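Local coordinates for protein putative drug/sodium antiporter (Escherichia coli, PDB 4Z3N) that belongs to the MATE family of membrane transporters, moves the genotoxin colibactin, and probably works as an antiporter, at residues G87-M92 with L174-G179; G93-R98 with Q109-V114; G169-L174 with A226-T231. One frame throughout, in Å; residues are numbered along the deposited sequence.

Contact 1. Residues G87-M92 with L174-G179; sequences GIQIGM and LFQGAG
Met92 lies against Leu174, and one turn back on the same helix Gln89 reaches across to Gln176. Met92 can be followed atom by atom. From CB, which points at the other segment, the chain swings with CG anti to the backbone N (chi1 -166°), and CG comes to 3.5 Å from the backbone N of Leu174. The bend at chi2 then turns SD toward Ile111 of helix 107-132. CE finishes alongside the leucine, 3.9 Å from Leu174 CD1 and 4.1 Å from Leu174 CB, the two side chains pointing the same way.

The polar half joins two extended glutamines that cross at about a right angle. Gln89 NE2 donates to Gln176 OE1 over 2.6 Å, a distinctly bent bond with an N-H...O angle of 137°. The donor arrives from above the carbonyl plane, and the two amides are turned 48° from each other. Gln176 sits near the end of helix 162-177, which closes with a Schellman motif at Gly179. Its NE2 donates to the carbonyl of Thr311, and its backbone O is hydrogen-bonded to the hydroxyl of Thr315, both on helix 286-322.

Because OE1 receives one amide proton while NE2 gives another away, the rotation of the Gln176 amide is fixed by two different partners, and a buried polar group between transmembrane helices is satisfied without any charge.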
loop_
_atom_site.group_PDB
_atom_site.type_symbol
_atom_site.label_atom_id
_atom_site.label_comp_id
_atom_site.label_asym_id
_atom_site.label_seq_id
_atom_site.Cartn_x
_atom_site.Cartn_y
_atom_site.Cartn_z
ATOM N N GLY A 87 5.505 6.178 -0.506
ATOM C CA GLY A 87 6.917 6.111 -0.793
ATOM C C GLY A 87 7.660 7.057 0.119
ATOM O O GLY A 87 8.756 6.743 0.601
ATOM N N ILE A 88 7.058 8.219 0.359
ATOM C CA ILE A 88 7.618 9.196 1.300
ATOM C C ILE A 88 7.629 8.619 2.703
ATOM O O ILE A 88 8.560 8.827 3.464
ATOM C CB ILE A 88 6.836 10.519 1.288
ATOM C CG1 ILE A 88 7.081 11.244 -0.045
ATOM C CG2 ILE A 88 7.221 11.391 2.484
ATOM C CD1 ILE A 88 6.411 12.581 -0.171
ATOM N N GLN A 89 6.589 7.867 3.032
ATOM C CA GLN A 89 6.485 7.296 4.359
ATOM C C GLN A 89 7.625 6.313 4.660
ATOM O O GLN A 89 8.208 6.373 5.737
ATOM C CB GLN A 89 5.129 6.617 4.534
ATOM C CG GLN A 89 4.938 6.041 5.897
ATOM C CD GLN A 89 3.810 5.044 5.963
ATOM O OE1 GLN A 89 2.979 4.962 5.061
ATOM N NE2 GLN A 89 3.773 4.271 7.039
ATOM N N ILE A 90 7.936 5.435 3.707
ATOM C CA ILE A 90 8.882 4.341 3.913
ATOM C C ILE A 90 10.305 4.919 3.899
ATOM O O ILE A 90 11.155 4.532 4.694
ATOM C CB ILE A 90 8.708 3.210 2.827
ATOM C CG1 ILE A 90 7.369 2.492 2.990
ATOM C CG2 ILE A 90 9.797 2.142 2.926
ATOM C CD1 ILE A 90 7.230 1.727 4.314
ATOM N N GLY A 91 10.550 5.874 3.014
ATOM C CA GLY A 91 11.797 6.603 3.034
ATOM C C GLY A 91 12.004 7.214 4.411
ATOM O O GLY A 91 13.084 7.119 5.014
ATOM N N MET A 92 10.964 7.853 4.923
ATOM C CA MET A 92 11.031 8.394 6.263
ATOM C C MET A 92 11.234 7.265 7.288
ATOM O O MET A 92 12.199 7.287 8.049
ATOM C CB MET A 92 9.772 9.198 6.576
ATOM C CG MET A 92 9.886 10.090 7.822
ATOM S SD MET A 92 11.073 11.452 7.700
ATOM C CE MET A 92 10.709 12.348 9.197
ATOM N N LEU A 174 7.410 9.413 10.150
ATOM C CA LEU A 174 8.025 9.855 11.391
ATOM C C LEU A 174 7.640 8.951 12.581
ATOM O O LEU A 174 8.514 8.416 13.265
ATOM C CB LEU A 174 7.642 11.316 11.662
ATOM C CG LEU A 174 8.308 11.998 12.852
ATOM C CD1 LEU A 174 9.727 11.559 12.912
ATOM C CD2 LEU A 174 8.247 13.503 12.708
ATOM N N PHE A 175 6.342 8.760 12.817
ATOM C CA PHE A 175 5.900 8.001 13.985
ATOM C C PHE A 175 6.052 6.477 13.834
ATOM O O PHE A 175 6.202 5.751 14.818
ATOM C CB PHE A 175 4.459 8.359 14.310
ATOM C CG PHE A 175 4.306 9.709 14.961
ATOM C CD1 PHE A 175 4.401 9.846 16.352
ATOM C CD2 PHE A 175 4.057 10.846 14.190
ATOM C CE1 PHE A 175 4.251 11.082 16.955
ATOM C CE2 PHE A 175 3.910 12.101 14.797
ATOM C CZ PHE A 175 4.006 12.218 16.179
ATOM N N GLN A 176 6.021 5.990 12.599
ATOM C CA GLN A 176 6.318 4.595 12.331
ATOM C C GLN A 176 7.829 4.285 12.516
ATOM O O GLN A 176 8.196 3.215 13.010
ATOM C CB GLN A 176 5.864 4.234 10.926
ATOM C CG GLN A 176 6.507 2.975 10.404
ATOM C CD GLN A 176 6.174 2.707 8.962
ATOM O OE1 GLN A 176 5.993 3.632 8.166
ATOM N NE2 GLN A 176 6.083 1.432 8.612
ATOM N N GLY A 177 8.700 5.223 12.140
ATOM C CA GLY A 177 10.134 5.062 12.356
ATOM C C GLY A 177 10.506 4.960 13.835
ATOM O O GLY A 177 11.343 4.137 14.231
ATOM N N ALA A 178 9.844 5.772 14.653
ATOM C CA ALA A 178 10.052 5.777 16.096
ATOM C C ALA A 178 9.318 4.648 16.816
ATOM O O ALA A 178 9.366 4.561 18.038
ATOM C CB ALA A 178 9.618 7.104 16.677
ATOM N N GLY A 179 8.610 3.808 16.064
ATOM C CA GLY A 179 7.846 2.723 16.648
ATOM C C GLY A 179 6.645 3.173 17.471
ATOM O O GLY A 179 6.119 2.410 18.286
#

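Contact 2. Residues G93-R98 with Q109-V114; sequences GSLLSR and QRILSV
Ile111 supplies the face that 109-114 turns to Leu95 and Leu96. The segment starts at Gln109, whose side chain is poorly ordered but whose carbonyl takes two bonds from Ser113 one turn on: the backbone N at 3.3 Å and Ser113 OG, also donating to Gln109 O, at 3.2 Å, from opposite faces of the carbonyl plane.

Next to matter is Ile111, with its CA 6.6 Å from the CA of Leu96. CG1 lies beside the backbone N (chi1 -83°) and the chain runs on nearly straight, sending CD1 into the backbone of the other helix, where Ile111 CD1 comes up to Leu95 O (3.3 Å). Its side-chain neighbours are Leu95 CB, 3.8 Å from CD1, and Leu95 CG, about as far, the two side chains meeting at a slant. The other branch, CG2, sits anti to the backbone N and faces Leu96 more loosely, 4.4 Å from Leu96 CB. No hydrogen bond links the segments; the side chains meet as hydrocarbon, with the methyl CD1 also resting on the Leu95 carbonyl.

Leu112 then turns to Val170 and Leu174 on helix 162-177, while Val114 reaches Tyr253 on helix 250-284. Together the two segments form part of a helical hairpin, helix 75-101 followed after a short loop by helix 107-132. Helix 250-284 also meets its first arm, touching Leu95 and, through Glu255, forming a salt bridge with Arg98.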
loop_
_atom_site.group_PDB
_atom_site.type_symbol
_atom_site.label_atom_id
_atom_site.label_comp_id
_atom_site.label_asym_id
_atom_site.label_seq_id
_atom_site.Cartn_x
_atom_site.Cartn_y
_atom_site.Cartn_z
ATOM N N GLY A 93 10.333 6.283 7.293
ATOM C CA GLY A 93 10.412 5.168 8.214
ATOM C C GLY A 93 11.746 4.433 8.149
ATOM O O GLY A 93 12.298 3.999 9.157
ATOM N N SER A 94 12.285 4.298 6.950
ATOM C CA SER A 94 13.479 3.492 6.773
ATOM C C SER A 94 14.686 4.223 7.380
ATOM O O SER A 94 15.488 3.649 8.117
ATOM C CB SER A 94 13.680 3.195 5.285
ATOM O OG SER A 94 14.846 2.432 5.059
ATOM N N LEU A 95 14.771 5.512 7.087
ATOM C CA LEU A 95 15.917 6.323 7.439
ATOM C C LEU A 95 15.946 6.691 8.934
ATOM O O LEU A 95 17.000 6.697 9.568
ATOM C CB LEU A 95 15.898 7.578 6.585
ATOM C CG LEU A 95 17.205 7.960 5.933
ATOM C CD1 LEU A 95 17.916 6.693 5.597
ATOM C CD2 LEU A 95 16.946 8.778 4.685
ATOM N N LEU A 96 14.775 7.001 9.478
ATOM C CA LEU A 96 14.643 7.398 10.864
ATOM C C LEU A 96 14.935 6.221 11.793
ATOM O O LEU A 96 15.684 6.345 12.774
ATOM C CB LEU A 96 13.236 7.963 11.116
ATOM C CG LEU A 96 12.888 8.295 12.574
ATOM C CD1 LEU A 96 13.783 9.400 13.106
ATOM C CD2 LEU A 96 11.421 8.655 12.744
ATOM N N SER A 97 14.350 5.077 11.465
ATOM C CA SER A 97 14.515 3.873 12.266
ATOM C C SER A 97 15.980 3.381 12.317
ATOM O O SER A 97 16.397 2.826 13.337
ATOM C CB SER A 97 13.599 2.757 11.740
ATOM O OG SER A 97 14.219 2.105 10.650
ATOM N N ARG A 98 16.742 3.566 11.233
ATOM C CA ARG A 98 18.179 3.227 11.254
ATOM C C ARG A 98 18.975 4.253 12.075
ATOM O O ARG A 98 19.874 3.878 12.831
ATOM C CB ARG A 98 18.785 3.114 9.839
ATOM C CG ARG A 98 17.931 2.328 8.875
ATOM C CD ARG A 98 18.705 1.472 7.889
ATOM N NE ARG A 98 19.197 2.140 6.677
ATOM C CZ ARG A 98 18.465 2.803 5.797
ATOM N NH1 ARG A 98 17.173 2.966 5.972
ATOM N NH2 ARG A 98 19.044 3.317 4.736
ATOM N N GLN A 109 16.894 14.517 13.311
ATOM C CA GLN A 109 16.238 15.792 13.075
ATOM C C GLN A 109 16.511 16.267 11.644
ATOM O O GLN A 109 15.659 16.912 11.026
ATOM C CB GLN A 109 16.685 16.849 14.086
ATOM C CG GLN A 109 15.575 17.853 14.413
ATOM C CD GLN A 109 16.067 19.288 14.483
ATOM O OE1 GLN A 109 17.231 19.543 14.806
ATOM N NE2 GLN A 109 15.179 20.236 14.170
ATOM N N ARG A 110 17.692 15.941 11.126
ATOM C CA ARG A 110 17.999 16.138 9.711
ATOM C C ARG A 110 16.944 15.484 8.814
ATOM O O ARG A 110 16.462 16.079 7.841
ATOM C CB ARG A 110 19.363 15.539 9.360
ATOM C CG ARG A 110 20.596 16.328 9.734
ATOM C CD ARG A 110 21.804 15.615 9.116
ATOM N NE ARG A 110 23.103 16.098 9.594
ATOM C CZ ARG A 110 24.242 15.406 9.504
ATOM N NH1 ARG A 110 24.247 14.189 8.966
ATOM N NH2 ARG A 110 25.379 15.928 9.960
ATOM N N ILE A 111 16.619 14.238 9.150
ATOM C CA ILE A 111 15.824 13.378 8.297
ATOM C C ILE A 111 14.424 13.941 8.154
ATOM O O ILE A 111 13.867 13.934 7.059
ATOM C CB ILE A 111 15.793 11.924 8.851
ATOM C CG1 ILE A 111 17.051 11.179 8.409
ATOM C CG2 ILE A 111 14.578 11.159 8.358
ATOM C CD1 ILE A 111 17.363 9.925 9.223
ATOM N N LEU A 112 13.866 14.442 9.254
ATOM C CA LEU A 112 12.531 15.031 9.228
ATOM C C LEU A 112 12.577 16.221 8.275
ATOM O O LEU A 112 11.726 16.377 7.388
ATOM C CB LEU A 112 12.084 15.448 10.630
ATOM C CG LEU A 112 10.933 16.447 10.752
ATOM C CD1 LEU A 112 9.730 15.975 9.985
ATOM C CD2 LEU A 112 10.563 16.639 12.205
ATOM N N SER A 113 13.610 17.037 8.445
ATOM C CA SER A 113 13.825 18.182 7.581
ATOM C C SER A 113 13.813 17.780 6.111
ATOM O O SER A 113 12.973 18.255 5.343
ATOM C CB SER A 113 15.135 18.869 7.943
ATOM O OG SER A 113 15.021 19.424 9.232
ATOM N N VAL A 114 14.765 16.928 5.732
ATOM C CA VAL A 114 14.858 16.392 4.382
ATOM C C VAL A 114 13.574 15.672 3.973
ATOM O O VAL A 114 13.186 15.703 2.806
ATOM C CB VAL A 114 16.058 15.437 4.251
ATOM C CG1 VAL A 114 15.856 14.449 3.109
ATOM C CG2 VAL A 114 17.329 16.226 4.052
#

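Contact 3. Residues G169-L174 with A226-T231; sequences GVMMGL and AYFIYT
The helix segments holding Met171 and Phe228 run in the same general direction, their N-to-C directions 48° apart and their axes 10.3 Å from each other at closest approach; the nearest backbone pair is Met171 CA and Phe228 CA, 6.5 Å apart.

Both of these side chains set out toward the partner helix and slide past each other in opposite directions. In Met171, CG lies beside the backbone N (chi1 -61°), and two further bends curl the chain over the base of the phenylalanine: Met171 CG is 3.9 Å from Phe228 CB, and Met171 SD is 4.0 Å from that same carbon. Met171 SD also stands 4.4 Å from Ile229 CG1, and CE beyond it leads away from 226-231. Met171 CB comes up obliquely on the CD2 side of the ring, but the modelled separation there is too short to be trusted.

In the fold this is a pairing between the fourth and sixth predicted transmembrane helices of the chain. A single helix, 181-204, lies between them in sequence, so an up-and-down path through the membrane brings them out pointing the same way. That intervening helix also borders the contact, with Ala187 against Phe228 and Ile184 against Met172.

On the far part of the ring the neighbour is Met172, whose CB points away but whose SD still stands 4.3 Å from Phe228 CZ. Phe228 meets a second ring too, that of Phe175, with the planes at about 25°. Within 226-231, the carbonyl of Tyr227 accepts from Thr231 twice, through the backbone N at 3.0 Å and from Thr231 OG1 to Tyr227 O at 3.0 Å, the two donors coming from opposite faces of its plane.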
loop_
_atom_site.group_PDB
_atom_site.type_symbol
_atom_site.label_atom_id
_atom_site.label_comp_id
_atom_site.label_asym_id
_atom_site.label_seq_id
_atom_site.Cartn_x
_atom_site.Cartn_y
_atom_site.Cartn_z
ATOM N N GLY A 169 2.237 11.498 4.756
ATOM C CA GLY A 169 3.304 10.541 4.518
ATOM C C GLY A 169 4.511 10.762 5.423
ATOM O O GLY A 169 4.947 9.850 6.123
ATOM N N VAL A 170 5.046 11.982 5.413
ATOM C CA VAL A 170 6.116 12.368 6.337
ATOM C C VAL A 170 5.803 11.998 7.806
ATOM O O VAL A 170 6.618 11.359 8.488
ATOM C CB VAL A 170 6.393 13.885 6.267
ATOM C CG1 VAL A 170 7.418 14.307 7.342
ATOM C CG2 VAL A 170 6.861 14.277 4.889
ATOM N N MET A 171 4.622 12.400 8.272
ATOM C CA MET A 171 4.191 12.171 9.639
ATOM C C MET A 171 4.063 10.685 9.960
ATOM O O MET A 171 4.580 10.212 10.989
ATOM C CB MET A 171 2.865 12.881 9.890
ATOM C CG MET A 171 2.927 14.399 9.723
ATOM S SD MET A 171 4.026 15.236 10.899
ATOM C CE MET A 171 5.640 14.840 10.238
ATOM N N MET A 172 3.371 9.961 9.080
ATOM C CA MET A 172 3.270 8.509 9.178
ATOM C C MET A 172 4.663 7.909 9.270
ATOM O O MET A 172 4.927 7.070 10.133
ATOM C CB MET A 172 2.534 7.925 7.973
ATOM C CG MET A 172 1.054 8.300 7.865
ATOM S SD MET A 172 0.010 7.160 8.783
ATOM C CE MET A 172 0.456 5.603 8.010
ATOM N N GLY A 173 5.553 8.356 8.384
ATOM C CA GLY A 173 6.925 7.878 8.357
ATOM C C GLY A 173 7.700 8.237 9.616
ATOM O O GLY A 173 8.532 7.466 10.104
ATOM N N LEU A 174 7.410 9.413 10.150
ATOM C CA LEU A 174 8.025 9.855 11.391
ATOM C C LEU A 174 7.640 8.951 12.581
ATOM O O LEU A 174 8.514 8.416 13.265
ATOM C CB LEU A 174 7.642 11.316 11.662
ATOM C CG LEU A 174 8.308 11.998 12.852
ATOM C CD1 LEU A 174 9.727 11.559 12.912
ATOM C CD2 LEU A 174 8.247 13.503 12.708
ATOM N N ALA A 226 -3.187 17.656 11.782
ATOM C CA ALA A 226 -3.183 18.437 13.005
ATOM C C ALA A 226 -2.768 17.587 14.212
ATOM O O ALA A 226 -1.886 17.975 14.978
ATOM C CB ALA A 226 -4.547 19.043 13.227
ATOM N N TYR A 227 -3.403 16.432 14.377
ATOM C CA TYR A 227 -3.099 15.539 15.491
ATOM C C TYR A 227 -1.612 15.209 15.580
ATOM O O TYR A 227 -1.032 15.179 16.670
ATOM C CB TYR A 227 -3.894 14.241 15.368
ATOM C CG TYR A 227 -3.846 13.394 16.609
ATOM C CD1 TYR A 227 -2.770 12.558 16.858
ATOM C CD2 TYR A 227 -4.877 13.431 17.539
ATOM C CE1 TYR A 227 -2.714 11.784 18.005
ATOM C CE2 TYR A 227 -4.833 12.657 18.684
ATOM C CZ TYR A 227 -3.748 11.837 18.908
ATOM O OH TYR A 227 -3.691 11.060 20.037
ATOM N N PHE A 228 -1.005 14.950 14.425
ATOM C CA PHE A 228 0.397 14.574 14.358
ATOM C C PHE A 228 1.303 15.694 14.857
ATOM O O PHE A 228 2.150 15.483 15.728
ATOM C CB PHE A 228 0.776 14.194 12.931
ATOM C CG PHE A 228 0.353 12.809 12.542
ATOM C CD1 PHE A 228 0.296 11.800 13.487
ATOM C CD2 PHE A 228 0.018 12.513 11.227
ATOM C CE1 PHE A 228 -0.097 10.513 13.122
ATOM C CE2 PHE A 228 -0.367 11.237 10.857
ATOM C CZ PHE A 228 -0.429 10.235 11.804
ATOM N N ILE A 229 1.120 16.884 14.303
ATOM C CA ILE A 229 1.962 18.012 14.658
ATOM C C ILE A 229 1.807 18.382 16.129
ATOM O O ILE A 229 2.804 18.646 16.806
ATOM C CB ILE A 229 1.664 19.234 13.777
ATOM C CG1 ILE A 229 1.952 18.905 12.305
ATOM C CG2 ILE A 229 2.496 20.435 14.223
ATOM C CD1 ILE A 229 1.755 20.089 11.365
ATOM N N TYR A 230 0.579 18.382 16.642
ATOM C CA TYR A 230 0.402 18.663 18.068
ATOM C C TYR A 230 1.094 17.607 18.915
ATOM O O TYR A 230 1.827 17.949 19.830
ATOM C CB TYR A 230 -1.078 18.781 18.443
ATOM C CG TYR A 230 -1.680 20.084 17.953
ATOM C CD1 TYR A 230 -0.895 21.233 17.840
ATOM C CD2 TYR A 230 -3.020 20.163 17.569
ATOM C CE1 TYR A 230 -1.429 22.427 17.374
ATOM C CE2 TYR A 230 -3.563 21.357 17.100
ATOM C CZ TYR A 230 -2.760 22.481 17.007
ATOM O OH TYR A 230 -3.288 23.664 16.546
ATOM N N THR A 231 0.876 16.333 18.606
ATOM C CA THR A 231 1.582 15.257 19.295
ATOM C C THR A 231 3.075 15.519 19.235
ATOM O O THR A 231 3.789 15.446 20.236
ATOM C CB THR A 231 1.287 13.875 18.672
ATOM O OG1 THR A 231 -0.060 13.490 18.959
ATOM C CG2 THR A 231 2.232 12.818 19.224
#

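In the fold
The three contacts sit on one side of the chain's centre and tie together four helices of its first half. Contacts 1 and 2 share helix 75-101, with centres about 8 Å apart; contacts 1 and 3 share helix 162-177 and Leu174 itself, with centres about 10 Å apart. Contacts 2 and 3 are about 13 Å apart, yet Leu96 of contact 2 still meets Leu174 of contact 3. Along the chain, contact 2 is nested within the loop closed by contact 1 and is complete before contact 3 begins, whereas contacts 1 and 3 alternate. Helix 75-101 thus packs against both its sequence neighbour and the distant helix 162-177, consistent with a compact transmembrane bundle.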